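Local coordinates for thiamine-binding periplasmic protein (Escherichia coli, PDB 2QRY) that captures thiamine, thiamine phosphate and thiamine diphosphate in the periplasm with high affinity for import by the ThiBPQ ABC transporter, at residues V43-L55 against L261-F274. Sequence-based numbering, arbitrary orientation.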
loop_
_atom_site.group_PDB
_atom_site.type_symbol
_atom_site.label_atom_id
_atom_site.label_comp_id
_atom_site.label_asym_id
_atom_site.label_seq_id
_atom_site.Cartn_x
_atom_site.Cartn_y
_atom_site.Cartn_z
ATOM N N VAL A 43 11.227 -13.758 -0.110
ATOM C CA VAL A 43 10.355 -14.340 -1.123
ATOM C C VAL A 43 11.169 -14.857 -2.307
ATOM O O VAL A 43 10.886 -15.921 -2.849
ATOM C CB VAL A 43 9.324 -13.308 -1.635
ATOM C CG1 VAL A 43 8.735 -13.765 -2.957
ATOM C CG2 VAL A 43 8.213 -13.144 -0.617
ATOM N N LYS A 44 12.183 -14.097 -2.698
ATOM C CA LYS A 44 13.031 -14.475 -3.816
ATOM C C LYS A 44 13.658 -15.850 -3.622
ATOM O O LYS A 44 13.420 -16.758 -4.413
ATOM C CB LYS A 44 14.131 -13.429 -4.019
ATOM C CG LYS A 44 15.144 -13.770 -5.103
ATOM C CD LYS A 44 16.150 -12.639 -5.255
ATOM C CE LYS A 44 17.339 -13.031 -6.128
ATOM N NZ LYS A 44 16.982 -13.274 -7.553
ATOM N N LYS A 45 14.454 -16.011 -2.570
ATOM C CA LYS A 45 15.105 -17.292 -2.333
ATOM C C LYS A 45 14.100 -18.420 -2.105
ATOM O O LYS A 45 14.366 -19.571 -2.447
ATOM C CB LYS A 45 16.065 -17.200 -1.147
ATOM C CG LYS A 45 15.433 -17.403 0.213
ATOM C CD LYS A 45 16.517 -17.582 1.275
ATOM C CE LYS A 45 17.451 -18.744 0.923
ATOM N NZ LYS A 45 18.471 -19.008 1.976
ATOM N N ALA A 46 12.945 -18.087 -1.542
ATOM C CA ALA A 46 11.919 -19.089 -1.282
ATOM C C ALA A 46 11.260 -19.555 -2.575
ATOM O O ALA A 46 10.809 -20.698 -2.679
ATOM C CB ALA A 46 10.869 -18.529 -0.333
ATOM N N PHE A 47 11.190 -18.666 -3.560
ATOM C CA PHE A 47 10.582 -19.021 -4.831
ATOM C C PHE A 47 11.597 -19.754 -5.690
ATOM O O PHE A 47 11.282 -20.775 -6.293
ATOM C CB PHE A 47 10.101 -17.771 -5.567
ATOM C CG PHE A 47 9.431 -18.061 -6.878
ATOM C CD1 PHE A 47 8.231 -18.767 -6.921
ATOM C CD2 PHE A 47 9.998 -17.629 -8.074
ATOM C CE1 PHE A 47 7.599 -19.040 -8.142
ATOM C CE2 PHE A 47 9.376 -17.896 -9.301
ATOM C CZ PHE A 47 8.174 -18.603 -9.336
ATOM N N GLU A 48 12.819 -19.229 -5.734
ATOM C CA GLU A 48 13.883 -19.826 -6.532
ATOM C C GLU A 48 14.347 -21.171 -5.983
ATOM O O GLU A 48 14.585 -22.104 -6.747
ATOM C CB GLU A 48 15.082 -18.877 -6.623
ATOM C CG GLU A 48 14.749 -17.505 -7.179
ATOM C CD GLU A 48 15.975 -16.638 -7.365
ATOM O OE1 GLU A 48 16.996 -16.899 -6.697
ATOM O OE2 GLU A 48 15.915 -15.687 -8.170
ATOM N N ALA A 49 14.485 -21.265 -4.663
ATOM C CA ALA A 49 14.928 -22.509 -4.041
ATOM C C ALA A 49 14.019 -23.656 -4.465
ATOM O O ALA A 49 14.455 -24.803 -4.574
ATOM C CB ALA A 49 14.924 -22.370 -2.527
ATOM N N ASP A 50 12.757 -23.335 -4.716
ATOM C CA ASP A 50 11.790 -24.341 -5.128
ATOM C C ASP A 50 11.710 -24.408 -6.645
ATOM O O ASP A 50 12.303 -25.287 -7.270
ATOM C CB ASP A 50 10.411 -24.007 -4.558
ATOM C CG ASP A 50 9.475 -25.193 -4.582
ATOM O OD1 ASP A 50 9.229 -25.739 -5.681
ATOM O OD2 ASP A 50 8.989 -25.579 -3.497
ATOM N N CYS A 51 10.973 -23.472 -7.230
ATOM C CA CYS A 51 10.803 -23.407 -8.676
ATOM C C CYS A 51 12.033 -22.831 -9.373
ATOM O O CYS A 51 12.284 -21.627 -9.315
ATOM C CB CYS A 51 9.583 -22.555 -9.011
ATOM S SG CYS A 51 9.425 -22.196 -10.754
ATOM N N ASN A 52 12.786 -23.695 -10.046
ATOM C CA ASN A 52 14.000 -23.297 -10.755
ATOM C C ASN A 52 13.792 -22.143 -11.732
ATOM O O ASN A 52 13.029 -22.255 -12.695
ATOM C CB ASN A 52 14.580 -24.493 -11.513
ATOM C CG ASN A 52 13.601 -25.079 -12.511
ATOM O OD1 ASN A 52 12.570 -25.645 -12.133
ATOM N ND2 ASN A 52 13.912 -24.940 -13.797
ATOM N N CYS A 53 14.492 -21.042 -11.477
ATOM C CA CYS A 53 14.421 -19.846 -12.312
ATOM C C CYS A 53 15.074 -18.708 -11.550
ATOM O O CYS A 53 15.412 -18.853 -10.379
ATOM C CB CYS A 53 12.968 -19.462 -12.597
ATOM S SG CYS A 53 12.154 -18.653 -11.202
ATOM N N GLU A 54 15.252 -17.574 -12.214
ATOM C CA GLU A 54 15.845 -16.425 -11.551
ATOM C C GLU A 54 14.783 -15.354 -11.380
ATOM O O GLU A 54 14.400 -14.691 -12.345
ATOM C CB GLU A 54 17.022 -15.863 -12.351
ATOM C CG GLU A 54 17.675 -14.666 -11.670
ATOM C CD GLU A 54 18.913 -14.163 -12.390
ATOM O OE1 GLU A 54 18.826 -13.869 -13.601
ATOM O OE2 GLU A 54 19.975 -14.054 -11.737
ATOM N N LEU A 55 14.294 -15.204 -10.152
ATOM C CA LEU A 55 13.282 -14.200 -9.851
ATOM C C LEU A 55 13.973 -12.849 -9.778
ATOM O O LEU A 55 14.834 -12.633 -8.925
ATOM C CB LEU A 55 12.607 -14.489 -8.511
ATOM C CG LEU A 55 11.466 -13.534 -8.160
ATOM C CD1 LEU A 55 10.282 -13.809 -9.076
ATOM C CD2 LEU A 55 11.070 -13.718 -6.709
ATOM N N LEU A 261 5.525 -19.589 -15.687
ATOM C CA LEU A 261 6.262 -19.167 -14.498
ATOM C C LEU A 261 5.515 -18.057 -13.768
ATOM O O LEU A 261 5.324 -18.118 -12.553
ATOM C CB LEU A 261 7.651 -18.651 -14.872
ATOM C CG LEU A 261 8.868 -19.488 -14.487
ATOM C CD1 LEU A 261 10.117 -18.633 -14.654
ATOM C CD2 LEU A 261 8.754 -19.961 -13.050
ATOM N N ALA A 262 5.105 -17.037 -14.516
ATOM C CA ALA A 262 4.383 -15.908 -13.942
ATOM C C ALA A 262 3.240 -16.409 -13.072
ATOM O O ALA A 262 3.009 -15.906 -11.970
ATOM C CB ALA A 262 3.831 -15.013 -15.054
ATOM N N GLN A 263 2.533 -17.410 -13.578
ATOM C CA GLN A 263 1.401 -17.972 -12.865
ATOM C C GLN A 263 1.815 -18.838 -11.681
ATOM O O GLN A 263 1.080 -18.940 -10.696
ATOM C CB GLN A 263 0.525 -18.739 -13.853
ATOM C CG GLN A 263 0.097 -17.827 -14.990
ATOM C CD GLN A 263 -0.789 -18.486 -16.022
ATOM O OE1 GLN A 263 -0.424 -19.499 -16.622
ATOM N NE2 GLN A 263 -1.963 -17.901 -16.249
ATOM N N LYS A 264 2.989 -19.452 -11.765
ATOM C CA LYS A 264 3.461 -20.266 -10.659
ATOM C C LYS A 264 3.889 -19.316 -9.548
ATOM O O LYS A 264 3.850 -19.657 -8.367
ATOM C CB LYS A 264 4.629 -21.163 -11.087
ATOM C CG LYS A 264 4.240 -22.206 -12.126
ATOM C CD LYS A 264 5.036 -23.494 -11.987
ATOM C CE LYS A 264 6.506 -23.314 -12.331
ATOM N NZ LYS A 264 7.239 -24.617 -12.235
ATOM N N PHE A 265 4.290 -18.109 -9.936
ATOM C CA PHE A 265 4.699 -17.116 -8.953
ATOM C C PHE A 265 3.477 -16.547 -8.245
ATOM O O PHE A 265 3.513 -16.293 -7.043
ATOM C CB PHE A 265 5.486 -15.986 -9.613
ATOM C CG PHE A 265 5.843 -14.880 -8.666
ATOM C CD1 PHE A 265 5.003 -13.783 -8.509
ATOM C CD2 PHE A 265 6.990 -14.964 -7.887
ATOM C CE1 PHE A 265 5.300 -12.791 -7.590
ATOM C CE2 PHE A 265 7.297 -13.978 -6.963
ATOM C CZ PHE A 265 6.449 -12.889 -6.813
ATOM N N LEU A 266 2.395 -16.354 -8.991
ATOM C CA LEU A 266 1.164 -15.819 -8.421
ATOM C C LEU A 266 0.510 -16.804 -7.448
ATOM O O LEU A 266 -0.034 -16.397 -6.423
ATOM C CB LEU A 266 0.181 -15.446 -9.538
ATOM C CG LEU A 266 0.613 -14.266 -10.426
ATOM C CD1 LEU A 266 -0.396 -14.054 -11.545
ATOM C CD2 LEU A 266 0.749 -13.000 -9.583
ATOM N N GLN A 267 0.568 -18.095 -7.767
ATOM C CA GLN A 267 -0.019 -19.115 -6.900
ATOM C C GLN A 267 0.828 -19.246 -5.644
ATOM O O GLN A 267 0.311 -19.319 -4.533
ATOM C CB GLN A 267 -0.074 -20.467 -7.620
ATOM C CG GLN A 267 -0.759 -21.584 -6.829
ATOM C CD GLN A 267 -2.257 -21.366 -6.668
ATOM O OE1 GLN A 267 -2.991 -21.238 -7.653
ATOM N NE2 GLN A 267 -2.719 -21.331 -5.420
ATOM N N PHE A 268 2.140 -19.274 -5.841
ATOM C CA PHE A 268 3.095 -19.394 -4.750
ATOM C C PHE A 268 3.019 -18.182 -3.828
ATOM O O PHE A 268 3.390 -18.243 -2.654
ATOM C CB PHE A 268 4.503 -19.545 -5.337
ATOM C CG PHE A 268 5.603 -19.147 -4.404
ATOM C CD1 PHE A 268 6.087 -17.840 -4.401
ATOM C CD2 PHE A 268 6.153 -20.068 -3.522
ATOM C CE1 PHE A 268 7.105 -17.459 -3.529
ATOM C CE2 PHE A 268 7.172 -19.698 -2.644
ATOM C CZ PHE A 268 7.649 -18.393 -2.648
HETATM N N MSE A 269 2.521 -17.083 -4.371
HETATM C CA MSE A 269 2.399 -15.847 -3.620
HETATM C C MSE A 269 1.375 -15.970 -2.492
HETATM O O MSE A 269 1.629 -15.536 -1.369
HETATM C CB MSE A 269 2.017 -14.719 -4.574
HETATM C CG MSE A 269 2.089 -13.340 -3.976
HETATM SE SE MSE A 269 1.867 -12.015 -5.354
HETATM C CE MSE A 269 -0.031 -12.220 -5.677
ATOM N N VAL A 270 0.224 -16.564 -2.788
ATOM C CA VAL A 270 -0.813 -16.735 -1.779
ATOM C C VAL A 270 -0.558 -17.960 -0.901
ATOM O O VAL A 270 -1.442 -18.391 -0.155
ATOM C CB VAL A 270 -2.198 -16.882 -2.423
ATOM C CG1 VAL A 270 -2.519 -15.650 -3.233
ATOM C CG2 VAL A 270 -2.235 -18.123 -3.297
ATOM N N SER A 271 0.649 -18.514 -0.985
ATOM C CA SER A 271 0.990 -19.687 -0.192
ATOM C C SER A 271 1.824 -19.279 1.016
ATOM O O SER A 271 2.284 -18.143 1.101
ATOM C CB SER A 271 1.777 -20.689 -1.035
ATOM O OG SER A 271 3.139 -20.319 -1.125
ATOM N N PRO A 272 2.031 -20.208 1.965
ATOM C CA PRO A 272 2.807 -19.971 3.185
ATOM C C PRO A 272 4.253 -19.520 2.991
ATOM O O PRO A 272 4.725 -18.629 3.698
ATOM C CB PRO A 272 2.720 -21.312 3.911
ATOM C CG PRO A 272 1.360 -21.801 3.521
ATOM C CD PRO A 272 1.342 -21.509 2.037
ATOM N N ALA A 273 4.963 -20.132 2.053
ATOM C CA ALA A 273 6.360 -19.763 1.821
ATOM C C ALA A 273 6.488 -18.262 1.557
ATOM O O ALA A 273 7.499 -17.639 1.893
ATOM C CB ALA A 273 6.919 -20.553 0.645
ATOM N N PHE A 274 5.446 -17.690 0.961
ATOM C CA PHE A 274 5.409 -16.266 0.640
ATOM C C PHE A 274 4.867 -15.503 1.843
ATOM O O PHE A 274 5.577 -14.730 2.486
ATOM C CB PHE A 274 4.487 -16.035 -0.568
ATOM C CG PHE A 274 4.550 -14.644 -1.134
ATOM C CD1 PHE A 274 5.467 -14.327 -2.134
ATOM C CD2 PHE A 274 3.694 -13.649 -0.669
ATOM C CE1 PHE A 274 5.528 -13.035 -2.667
ATOM C CE2 PHE A 274 3.747 -12.358 -1.193
ATOM C CZ PHE A 274 4.670 -12.050 -2.198
#
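Glu48 OE2 is gripped twice, by Lys44 NZ at 2.7 Å in a salt bridge and, on its anti lone pair, by the backbone N of Leu55; Lys44 NZ also bonds to Leu55 O. This clamp ties helix 40-48 to the start of strand 54-59, and Leu55 of that strand lays CD1 3.7 Å from Phe265 CE2. Across the interface the contact is apolar, and Phe47 is its knob, seated among Leu261, Lys264, Phe265 and Phe268. With CG anti to the backbone N (chi1 -179°), its ring takes the edge of Phe265 in a T-shaped pair, planes at 83°, with Phe265 CD2 over the ring centre; Cys51 CB lies over the opposite face, toward the rim. Phe268 meets Phe47 obliquely, Phe47 CD1 standing 3.4 Å from Phe268 CD1 over one face of the Phe268 ring. At one end Val43 brings both methyls up to the CD1-CE1 bond of Phe274 from the same side of the ring, CG2 over the face and CG1 lower, 3.3 Å from Phe274 CE1. At the other, Leu261 forks: CD2 reaches Cys51 SG at 3.3 Å and CD1 packs on Cys53 CB, while Lys264 CE flanks the same sulfur. Leu55 and Leu261 also both touch Leu25 of strand 24-29. The axes of 43-48 and 261-269 approach to 11.3 Å with their N-to-C directions 117° apart, and the two meet through an aromatic cluster within an alpha/beta lobe of the periplasmic binding protein fold, away from the thiamine site.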